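Odorant binding protein ASP5 (Apis mellifera, PDB 3R72) probably carries odorant molecules in honeybee antennae and here holds n-butyl-benzenesulfonamide in its helical interior. Local coordinates at residues 7-10 and 11-15; 56-60 and 61-65; 69-72 and 73-77. All blocks are in the same frame, centred on the assembly; numbering follows the deposited sequence.

Contact 1: 7-10 and 11-15. With NBB (N-butyl-benzenesulfonamide), chain C.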
loop_
_atom_site.group_PDB
_atom_site.type_symbol
_atom_site.label_atom_id
_atom_site.label_comp_id
_atom_site.label_asym_id
_atom_site.label_seq_id
_atom_site.Cartn_x
_atom_site.Cartn_y
_atom_site.Cartn_z
ATOM N N GLN A 7 8.858 -0.207 -14.788
ATOM C CA GLN A 7 7.587 -0.903 -14.911
ATOM C C GLN A 7 6.767 -0.799 -13.616
ATOM O O GLN A 7 5.545 -0.610 -13.676
ATOM C CB GLN A 7 7.807 -2.361 -15.318
ATOM C CG GLN A 7 8.285 -2.496 -16.739
ATOM C CD GLN A 7 7.285 -1.999 -17.747
ATOM O OE1 GLN A 7 6.101 -2.315 -17.665
ATOM N NE2 GLN A 7 7.754 -1.223 -18.712
ATOM N N VAL A 8 7.419 -0.891 -12.458
ATOM C CA VAL A 8 6.726 -0.699 -11.193
ATOM C C VAL A 8 6.115 0.704 -11.139
ATOM O O VAL A 8 4.958 0.876 -10.801
ATOM C CB VAL A 8 7.664 -0.939 -9.995
ATOM C CG1 VAL A 8 6.963 -0.596 -8.691
ATOM C CG2 VAL A 8 8.136 -2.377 -9.981
ATOM N N GLU A 9 6.884 1.706 -11.531
ATOM C CA GLU A 9 6.399 3.084 -11.527
ATOM C C GLU A 9 5.209 3.278 -12.480
ATOM O O GLU A 9 4.234 3.944 -12.114
ATOM C CB GLU A 9 7.543 4.026 -11.898
ATOM C CG GLU A 9 7.235 5.497 -11.788
ATOM C CD GLU A 9 8.439 6.352 -12.144
ATOM O OE1 GLU A 9 9.533 6.133 -11.564
ATOM O OE2 GLU A 9 8.293 7.231 -13.014
ATOM N N LYS A 10 5.279 2.692 -13.683
ATOM C CA LYS A 10 4.201 2.837 -14.665
ATOM C C LYS A 10 2.910 2.257 -14.109
ATOM O O LYS A 10 1.859 2.897 -14.138
ATOM C CB LYS A 10 4.556 2.193 -16.014
ATOM C CG LYS A 10 3.432 2.356 -17.060
ATOM C CD LYS A 10 3.740 1.820 -18.452
ATOM C CE LYS A 10 3.637 0.306 -18.518
ATOM N NZ LYS A 10 3.644 -0.207 -19.952
ATOM N N LEU A 11 2.986 1.038 -13.601
ATOM C CA LEU A 11 1.793 0.395 -13.093
ATOM C C LEU A 11 1.238 1.144 -11.885
ATOM O O LEU A 11 0.034 1.331 -11.776
ATOM C CB LEU A 11 2.071 -1.068 -12.771
ATOM C CG LEU A 11 0.880 -1.864 -12.224
ATOM C CD1 LEU A 11 -0.357 -1.733 -13.114
ATOM C CD2 LEU A 11 1.246 -3.322 -12.066
ATOM N N ALA A 12 2.115 1.593 -10.992
ATOM C CA ALA A 12 1.680 2.344 -9.823
ATOM C C ALA A 12 0.953 3.611 -10.251
ATOM O O ALA A 12 -0.088 3.941 -9.688
ATOM C CB ALA A 12 2.851 2.684 -8.931
ATOM N N LYS A 13 1.490 4.329 -11.234
ATOM C CA LYS A 13 0.890 5.590 -11.683
ATOM C C LYS A 13 -0.477 5.343 -12.300
ATOM O O LYS A 13 -1.403 6.137 -12.116
ATOM C CB LYS A 13 1.810 6.348 -12.652
ATOM C CG LYS A 13 2.945 7.042 -11.943
ATOM C CD LYS A 13 3.893 7.761 -12.877
ATOM C CE LYS A 13 5.036 8.391 -12.077
ATOM N NZ LYS A 13 6.127 8.924 -12.933
ATOM N N ASN A 14 -0.618 4.240 -13.038
ATOM C CA ASN A 14 -1.895 3.937 -13.658
ATOM C C ASN A 14 -2.952 3.474 -12.668
ATOM O O ASN A 14 -4.115 3.831 -12.788
ATOM C CB ASN A 14 -1.703 2.992 -14.834
ATOM C CG ASN A 14 -1.191 3.733 -16.044
ATOM O OD1 ASN A 14 -1.828 4.659 -16.514
ATOM N ND2 ASN A 14 -0.033 3.364 -16.525
ATOM N N MET A 15 -2.553 2.715 -11.660
ATOM C CA MET A 15 -3.464 2.367 -10.564
ATOM C C MET A 15 -3.895 3.610 -9.792
ATOM O O MET A 15 -5.074 3.785 -9.470
ATOM C CB MET A 15 -2.798 1.377 -9.623
ATOM C CG MET A 15 -2.603 0.014 -10.258
ATOM S SD MET A 15 -2.061 -1.248 -9.105
ATOM C CE MET A 15 -0.539 -0.552 -8.584
HETATM O O1S NBB C . 3.583 -0.796 -4.091
HETATM S S NBB C . 3.874 -2.072 -4.682
HETATM O O2S NBB C . 3.187 -3.169 -4.061
HETATM N N10 NBB C . 5.444 -2.329 -4.532
HETATM C C11 NBB C . 6.399 -1.369 -5.057
HETATM C C12 NBB C . 7.739 -1.466 -4.339
HETATM C C13 NBB C . 8.843 -0.740 -5.093
HETATM C C14 NBB C . 8.662 0.757 -5.046
HETATM C C4 NBB C . 3.513 -2.071 -6.266
HETATM C C5 NBB C . 2.986 -3.204 -6.902
HETATM C C6 NBB C . 2.683 -3.211 -8.266
HETATM C C1 NBB C . 2.933 -2.074 -9.023
HETATM C C2 NBB C . 3.458 -0.949 -8.412
HETATM C C3 NBB C . 3.745 -0.944 -7.048
#
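Glu9 and Lys13 lie side by side, one turn apart, on the outer side of helix 5-23, an amphipathic helix of the PBP/GOBP fold. The two chains point the same way and run together over their outer parts: Glu9 CG is 3.6 Å from Lys13 CE, and the pairing ends in a salt bridge between Glu9 OE2 and Lys13 NZ at 2.8 Å. Glu9 sets out with CG opposite its own backbone N (chi1 -174°) and stays extended to the carboxylate, while Lys13 leaves beside its backbone N; the two departures bring the ends together. The ammonium meets OE2 from above, 38° out of the carboxylate plane.

The side chains on the inward side of the same turns are apolar and line the ligand pocket, meeting the benzene ring of n-butyl-benzenesulfonamide. Val8 CG1 comes within 3.5 Å of ring atom C2, and Met15 CE lies 3.8 Å from C1 on the opposite side of the ring plane. Between them Ala12 CB stands 3.7 Å from C2 and Leu11 CD2 3.7 Å from C1. Ala12 also touches Phe120 and Pro122 of the C-terminal tail, and Met15 reaches Ile51 and Leu54 of helix 42-54.

A second pair along the helix, Lys10 and Asn14, is exposed, its side chains passing at a slant with Lys10 CG 3.6 Å from Asn14 ND2. Lys10 O, already taken by the backbone N of Asn14, also receives a weak bond from Asn14 ND2 at 3.1 Å, bent to 121° at the hydrogen.

Contact 2: 56-60 and 61-65. With NBB (N-butyl-benzenesulfonamide), chain B.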
loop_
_atom_site.group_PDB
_atom_site.type_symbol
_atom_site.label_atom_id
_atom_site.label_comp_id
_atom_site.label_asym_id
_atom_site.label_seq_id
_atom_site.Cartn_x
_atom_site.Cartn_y
_atom_site.Cartn_z
ATOM N N ARG A 56 -4.753 -7.036 -5.478
ATOM C CA ARG A 56 -5.219 -8.303 -4.936
ATOM C C ARG A 56 -4.619 -8.572 -3.539
ATOM O O ARG A 56 -4.627 -9.711 -3.066
ATOM C CB ARG A 56 -4.932 -9.467 -5.909
ATOM C CG ARG A 56 -5.201 -9.208 -7.396
ATOM C CD ARG A 56 -6.684 -9.215 -7.654
ATOM N NE ARG A 56 -7.332 -10.474 -7.270
ATOM C CZ ARG A 56 -8.651 -10.632 -7.164
ATOM N NH1 ARG A 56 -9.457 -9.619 -7.418
ATOM N NH2 ARG A 56 -9.156 -11.805 -6.793
ATOM N N THR A 57 -4.139 -7.521 -2.877
ATOM C CA THR A 57 -3.573 -7.646 -1.545
ATOM C C THR A 57 -4.620 -7.457 -0.443
ATOM O O THR A 57 -4.330 -7.692 0.725
ATOM C CB THR A 57 -2.406 -6.677 -1.389
ATOM O OG1 THR A 57 -2.847 -5.357 -1.696
ATOM C CG2 THR A 57 -1.257 -7.064 -2.292
ATOM N N PHE A 58 -5.831 -7.048 -0.828
ATOM C CA PHE A 58 -6.975 -7.009 0.066
ATOM C C PHE A 58 -8.155 -7.509 -0.755
ATOM O O PHE A 58 -8.320 -7.104 -1.905
ATOM C CB PHE A 58 -7.216 -5.591 0.574
ATOM C CG PHE A 58 -8.243 -5.494 1.675
ATOM C CD1 PHE A 58 -7.884 -5.654 2.991
ATOM C CD2 PHE A 58 -9.571 -5.248 1.384
ATOM C CE1 PHE A 58 -8.811 -5.528 4.014
ATOM C CE2 PHE A 58 -10.516 -5.130 2.398
ATOM C CZ PHE A 58 -10.136 -5.277 3.716
ATOM N N LYS A 59 -8.962 -8.381 -0.169
ATOM C CA LYS A 59 -10.056 -9.016 -0.880
ATOM C C LYS A 59 -11.071 -9.525 0.130
ATOM O O LYS A 59 -10.679 -10.108 1.143
ATOM C CB LYS A 59 -9.491 -10.186 -1.705
ATOM C CG LYS A 59 -10.509 -10.997 -2.464
ATOM C CD LYS A 59 -9.832 -12.033 -3.358
ATOM C CE LYS A 59 -9.227 -13.194 -2.578
ATOM N NZ LYS A 59 -8.749 -14.284 -3.491
ATOM N N ASN A 60 -12.362 -9.336 -0.143
ATOM C CA ASN A 60 -13.419 -9.838 0.730
ATOM C C ASN A 60 -13.246 -9.475 2.193
ATOM O O ASN A 60 -13.440 -10.300 3.081
ATOM C CB ASN A 60 -13.556 -11.354 0.598
ATOM C CG ASN A 60 -14.035 -11.764 -0.759
ATOM O OD1 ASN A 60 -14.835 -11.066 -1.389
ATOM N ND2 ASN A 60 -13.582 -12.924 -1.217
ATOM N N GLY A 61 -12.858 -8.235 2.438
ATOM C CA GLY A 61 -12.779 -7.743 3.790
ATOM C C GLY A 61 -11.553 -8.160 4.572
ATOM O O GLY A 61 -11.448 -7.843 5.751
ATOM N N ASN A 62 -10.597 -8.823 3.923
ATOM C CA ASN A 62 -9.369 -9.226 4.609
ATOM C C ASN A 62 -8.133 -9.019 3.751
ATOM O O ASN A 62 -8.180 -9.041 2.527
ATOM C CB ASN A 62 -9.450 -10.695 5.038
ATOM C CG ASN A 62 -10.257 -10.889 6.311
ATOM O OD1 ASN A 62 -9.883 -10.400 7.377
ATOM N ND2 ASN A 62 -11.366 -11.598 6.202
ATOM N N PHE A 63 -7.007 -8.865 4.426
ATOM C CA PHE A 63 -5.723 -8.862 3.748
ATOM C C PHE A 63 -5.442 -10.226 3.164
ATOM O O PHE A 63 -5.846 -11.239 3.732
ATOM C CB PHE A 63 -4.619 -8.473 4.739
ATOM C CG PHE A 63 -4.802 -7.103 5.287
ATOM C CD1 PHE A 63 -4.446 -5.993 4.542
ATOM C CD2 PHE A 63 -5.447 -6.907 6.484
ATOM C CE1 PHE A 63 -4.683 -4.722 4.999
ATOM C CE2 PHE A 63 -5.688 -5.624 6.947
ATOM C CZ PHE A 63 -5.309 -4.539 6.212
ATOM N N ASP A 64 -4.747 -10.239 2.037
ATOM C CA ASP A 64 -4.231 -11.467 1.473
ATOM C C ASP A 64 -2.720 -11.398 1.626
ATOM O O ASP A 64 -2.024 -10.826 0.786
ATOM C CB ASP A 64 -4.661 -11.638 0.008
ATOM C CG ASP A 64 -4.214 -12.957 -0.563
ATOM O OD1 ASP A 64 -3.209 -13.492 -0.054
ATOM O OD2 ASP A 64 -4.833 -13.458 -1.523
ATOM N N PHE A 65 -2.224 -11.934 2.734
ATOM C CA PHE A 65 -0.804 -11.810 3.024
ATOM C C PHE A 65 0.056 -12.635 2.081
ATOM O O PHE A 65 1.176 -12.226 1.795
ATOM C CB PHE A 65 -0.473 -12.092 4.494
ATOM C CG PHE A 65 -1.058 -11.083 5.435
ATOM C CD1 PHE A 65 -0.629 -9.765 5.424
ATOM C CD2 PHE A 65 -2.064 -11.436 6.320
ATOM C CE1 PHE A 65 -1.212 -8.834 6.280
ATOM C CE2 PHE A 65 -2.625 -10.500 7.173
ATOM C CZ PHE A 65 -2.205 -9.219 7.143
HETATM O O1S NBB B . -0.621 -3.728 -0.858
HETATM S S NBB B . 0.427 -2.916 -1.356
HETATM O O2S NBB B . 0.054 -1.971 -2.372
HETATM N N10 NBB B . 1.531 -3.907 -1.956
HETATM C C11 NBB B . 2.088 -4.966 -1.142
HETATM C C12 NBB B . 3.556 -5.202 -1.445
HETATM C C13 NBB B . 4.471 -4.065 -0.994
HETATM C C14 NBB B . 4.588 -4.030 0.515
HETATM C C4 NBB B . 1.113 -2.110 -0.104
HETATM C C5 NBB B . 2.148 -1.211 -0.371
HETATM C C6 NBB B . 2.773 -0.503 0.665
HETATM C C1 NBB B . 2.381 -0.670 1.984
HETATM C C2 NBB B . 1.349 -1.535 2.266
HETATM C C3 NBB B . 0.724 -2.249 1.246
HETATM O O HOH W 1 -6.378 -11.820 -3.105
HETATM O O HOH W 2 -5.310 -12.160 -3.970
HETATM O O HOH W 3 -6.868 -15.458 -1.061
HETATM O O HOH W 4 -12.245 -12.775 3.776
#
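A beta hairpin, strands 58-59 and 62-63 joined by a two-residue type I' turn from Lys59 to Asn62, brings Phe58 and Phe63 together as an antiparallel non-hydrogen-bonded pair. Lys59 and Asn62 form the adjoining hydrogen-bonded pair: Lys59 N meets Asn62 O at 2.9 Å and Asn62 N returns to Lys59 O at 3.1 Å. Beyond the strands, Asp64 N bonds to Thr57 O at 2.9 Å, nearly straight (176° at the hydrogen) but with the donor well above the carbonyl plane.

The two phenylalanines make a T-shaped stack, ring centroids 5.2 Å apart and planes at 79°. The edge of Phe58 points at the face of Phe63, with Phe58 CD1 3.8 Å from Phe63 CD1. Phe58 can fold back over its partner strand because CG is turned opposite the backbone N (chi1 -171°); one ring face then covers Asn62 O, 3.4 Å above the plane, and CZ reaches Gly61 C. Replacing Phe58 by an alanine would probably leave the face of Phe63 without its edge-on partner and open a gap beside Gly61 and Asn62. At the turn, a water bridges Asn60 O and Asn62 ND2.

Thr57 belongs to the second ligand site: its OG1 is 2.9 Å from sulfonyl O1S of n-butyl-benzenesulfonamide and also hydrogen-bonded to Met52 O, so the bond to the ligand is not settled. The hairpin sits between helices: Arg56 closes the preceding one with a Schellman motif, and Asp64 is the N-cap of helix 65-75, its OD1 accepting Met67 N. The Phe58 ring packs on Thr49, Met52 and Lys53 of helix 42-54 and Thr104 of helix 100-114, where Phe63 also meets Tyr107.

Contact 3: 69-72 and 73-77. With NBB (N-butyl-benzenesulfonamide), chain C.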
loop_
_atom_site.group_PDB
_atom_site.type_symbol
_atom_site.label_atom_id
_atom_site.label_comp_id
_atom_site.label_asym_id
_atom_site.label_seq_id
_atom_site.Cartn_x
_atom_site.Cartn_y
_atom_site.Cartn_z
ATOM N N VAL A 69 3.119 -10.775 -0.024
ATOM C CA VAL A 69 4.487 -11.271 -0.185
ATOM C C VAL A 69 4.839 -11.485 -1.665
ATOM O O VAL A 69 5.916 -11.101 -2.108
ATOM C CB VAL A 69 4.734 -12.534 0.680
ATOM C CG1 VAL A 69 6.079 -13.165 0.363
ATOM C CG2 VAL A 69 4.632 -12.165 2.169
ATOM N N LYS A 70 3.929 -12.057 -2.442
ATOM C CA LYS A 70 4.172 -12.215 -3.870
ATOM C C LYS A 70 4.387 -10.879 -4.559
ATOM O O LYS A 70 5.283 -10.760 -5.400
ATOM C CB LYS A 70 3.024 -12.969 -4.537
ATOM C CG LYS A 70 3.082 -14.479 -4.329
ATOM C CD LYS A 70 2.231 -15.244 -5.354
ATOM C CE LYS A 70 0.881 -15.702 -4.819
ATOM N NZ LYS A 70 0.131 -14.709 -4.036
ATOM N N GLN A 71 3.589 -9.870 -4.219
ATOM C CA GLN A 71 3.732 -8.557 -4.843
ATOM C C GLN A 71 5.063 -7.926 -4.492
ATOM O O GLN A 71 5.718 -7.340 -5.356
ATOM C CB GLN A 71 2.577 -7.631 -4.471
ATOM C CG GLN A 71 1.257 -8.013 -5.126
ATOM C CD GLN A 71 1.186 -7.679 -6.619
ATOM O OE1 GLN A 71 2.138 -7.209 -7.218
ATOM N NE2 GLN A 71 0.007 -7.839 -7.194
ATOM N N LEU A 72 5.491 -8.023 -3.238
ATOM C CA LEU A 72 6.770 -7.432 -2.882
ATOM C C LEU A 72 7.916 -8.173 -3.601
ATOM O O LEU A 72 8.870 -7.538 -4.043
ATOM C CB LEU A 72 6.932 -7.287 -1.378
ATOM C CG LEU A 72 7.309 -8.476 -0.517
ATOM C CD1 LEU A 72 8.815 -8.762 -0.603
ATOM C CD2 LEU A 72 6.865 -8.260 0.922
ATOM N N GLU A 73 7.791 -9.485 -3.779
ATOM C CA GLU A 73 8.800 -10.258 -4.506
ATOM C C GLU A 73 8.907 -9.855 -5.977
ATOM O O GLU A 73 9.995 -9.876 -6.537
ATOM C CB GLU A 73 8.530 -11.763 -4.395
ATOM C CG GLU A 73 8.782 -12.299 -2.982
ATOM C CD GLU A 73 8.251 -13.714 -2.729
ATOM O OE1 GLU A 73 7.326 -14.149 -3.448
ATOM O OE2 GLU A 73 8.728 -14.381 -1.778
ATOM N N ILE A 74 7.784 -9.482 -6.588
ATOM C CA ILE A 74 7.762 -9.099 -8.002
ATOM C C ILE A 74 8.031 -7.614 -8.243
ATOM O O ILE A 74 8.231 -7.212 -9.393
ATOM C CB ILE A 74 6.410 -9.462 -8.671
ATOM C CG1 ILE A 74 6.540 -9.421 -10.190
ATOM C CG2 ILE A 74 5.315 -8.508 -8.250
ATOM C CD1 ILE A 74 7.506 -10.398 -10.707
ATOM N N THR A 75 8.005 -6.788 -7.192
ATOM C CA THR A 75 8.174 -5.341 -7.373
ATOM C C THR A 75 9.294 -4.648 -6.608
ATOM O O THR A 75 9.643 -3.526 -6.953
ATOM C CB THR A 75 6.862 -4.580 -7.072
ATOM O OG1 THR A 75 6.525 -4.738 -5.691
ATOM C CG2 THR A 75 5.714 -5.057 -7.963
ATOM N N MET A 76 9.826 -5.253 -5.549
ATOM C CA MET A 76 10.901 -4.597 -4.804
ATOM C C MET A 76 12.243 -4.879 -5.439
ATOM O O MET A 76 12.440 -5.950 -6.014
ATOM C CB MET A 76 10.938 -5.071 -3.363
ATOM C CG MET A 76 9.780 -4.582 -2.532
ATOM S SD MET A 76 10.049 -4.809 -0.778
ATOM C CE MET A 76 10.962 -3.326 -0.365
ATOM N N PRO A 77 13.191 -3.920 -5.336
ATOM C CA PRO A 77 14.570 -4.208 -5.712
ATOM C C PRO A 77 15.053 -5.452 -4.931
ATOM O O PRO A 77 14.713 -5.591 -3.756
ATOM C CB PRO A 77 15.325 -2.949 -5.263
ATOM C CG PRO A 77 14.293 -1.885 -5.130
ATOM C CD PRO A 77 13.025 -2.564 -4.780
HETATM O O1S NBB C . 3.583 -0.796 -4.091
HETATM S S NBB C . 3.874 -2.072 -4.682
HETATM O O2S NBB C . 3.187 -3.169 -4.061
HETATM N N10 NBB C . 5.444 -2.329 -4.532
HETATM C C11 NBB C . 6.399 -1.369 -5.057
HETATM C C12 NBB C . 7.739 -1.466 -4.339
HETATM C C13 NBB C . 8.843 -0.740 -5.093
HETATM C C14 NBB C . 8.662 0.757 -5.046
HETATM C C4 NBB C . 3.513 -2.071 -6.266
HETATM C C5 NBB C . 2.986 -3.204 -6.902
HETATM C C6 NBB C . 2.683 -3.211 -8.266
HETATM C C1 NBB C . 2.933 -2.074 -9.023
HETATM C C2 NBB C . 3.458 -0.949 -8.412
HETATM C C3 NBB C . 3.745 -0.944 -7.048
#
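Gln71 O gathers three donors at the C-terminal end of helix 65-75. The shortest bond is from a side chain: Thr75 OG1 donates to Gln71 O at 2.7 Å, arriving 40° out of the carbonyl plane. Weak bonds from the backbone N of Ile74 and of Thr75 share the same oxygen. The hydroxyl can bend back because Thr75 OG1 stands between its backbone N and carbonyl carbon (chi1 65°), which leaves CG2 to face the ligand, 3.5 Å from its ring atom C5.

One residue further on, Met76 N bonds to Leu72 O at 2.9 Å just where the chain leaves helical geometry. The Met76 side chain lies across that of Leu72, SD 4.0 Å from Leu72 CB. Leu72, a pocket residue of the second bound ligand, packs on Val81 and Val88 of helix 81-91. On the outer flank Glu73 folds back against Val69, OE2 3.6 Å from Val69 CG1, and is held there by a salt bridge to Lys85. Gln71 NE2 bonds to Leu55 O.

Thr75 OG1 is also 2.9 Å from sulfonamide N10 of n-butyl-benzenesulfonamide. With its proton committed to Gln71 O, the hydroxyl would probably face the ligand nitrogen as an acceptor, so the helix carbonyl behind it would set the polarity offered to this part of the pocket.

Overall arrangement
All three contacts are partly buried, each with one side toward bound n-butyl-benzenesulfonamide. Contacts 1 and 3 share one ligand molecule and touch through Val8 CG2 and Thr75 O, 3.6 Å apart: contact 1 gives it apolar side chains, contact 3 a hydroxyl. Contact 3 reaches both copies, the other through Leu72; contact 2 meets that copy through Thr57, which packs on Gln71 of contact 3, whose helix follows the hairpin directly. Contacts 1 and 2 do not touch; their nearest atoms are about 7 Å apart. The exposed salt bridge of residues 7-15 contrasts with the aromatic pair of 56-65, set against neighbouring helices, and with the helix-end carbonyl chemistry of 69-77.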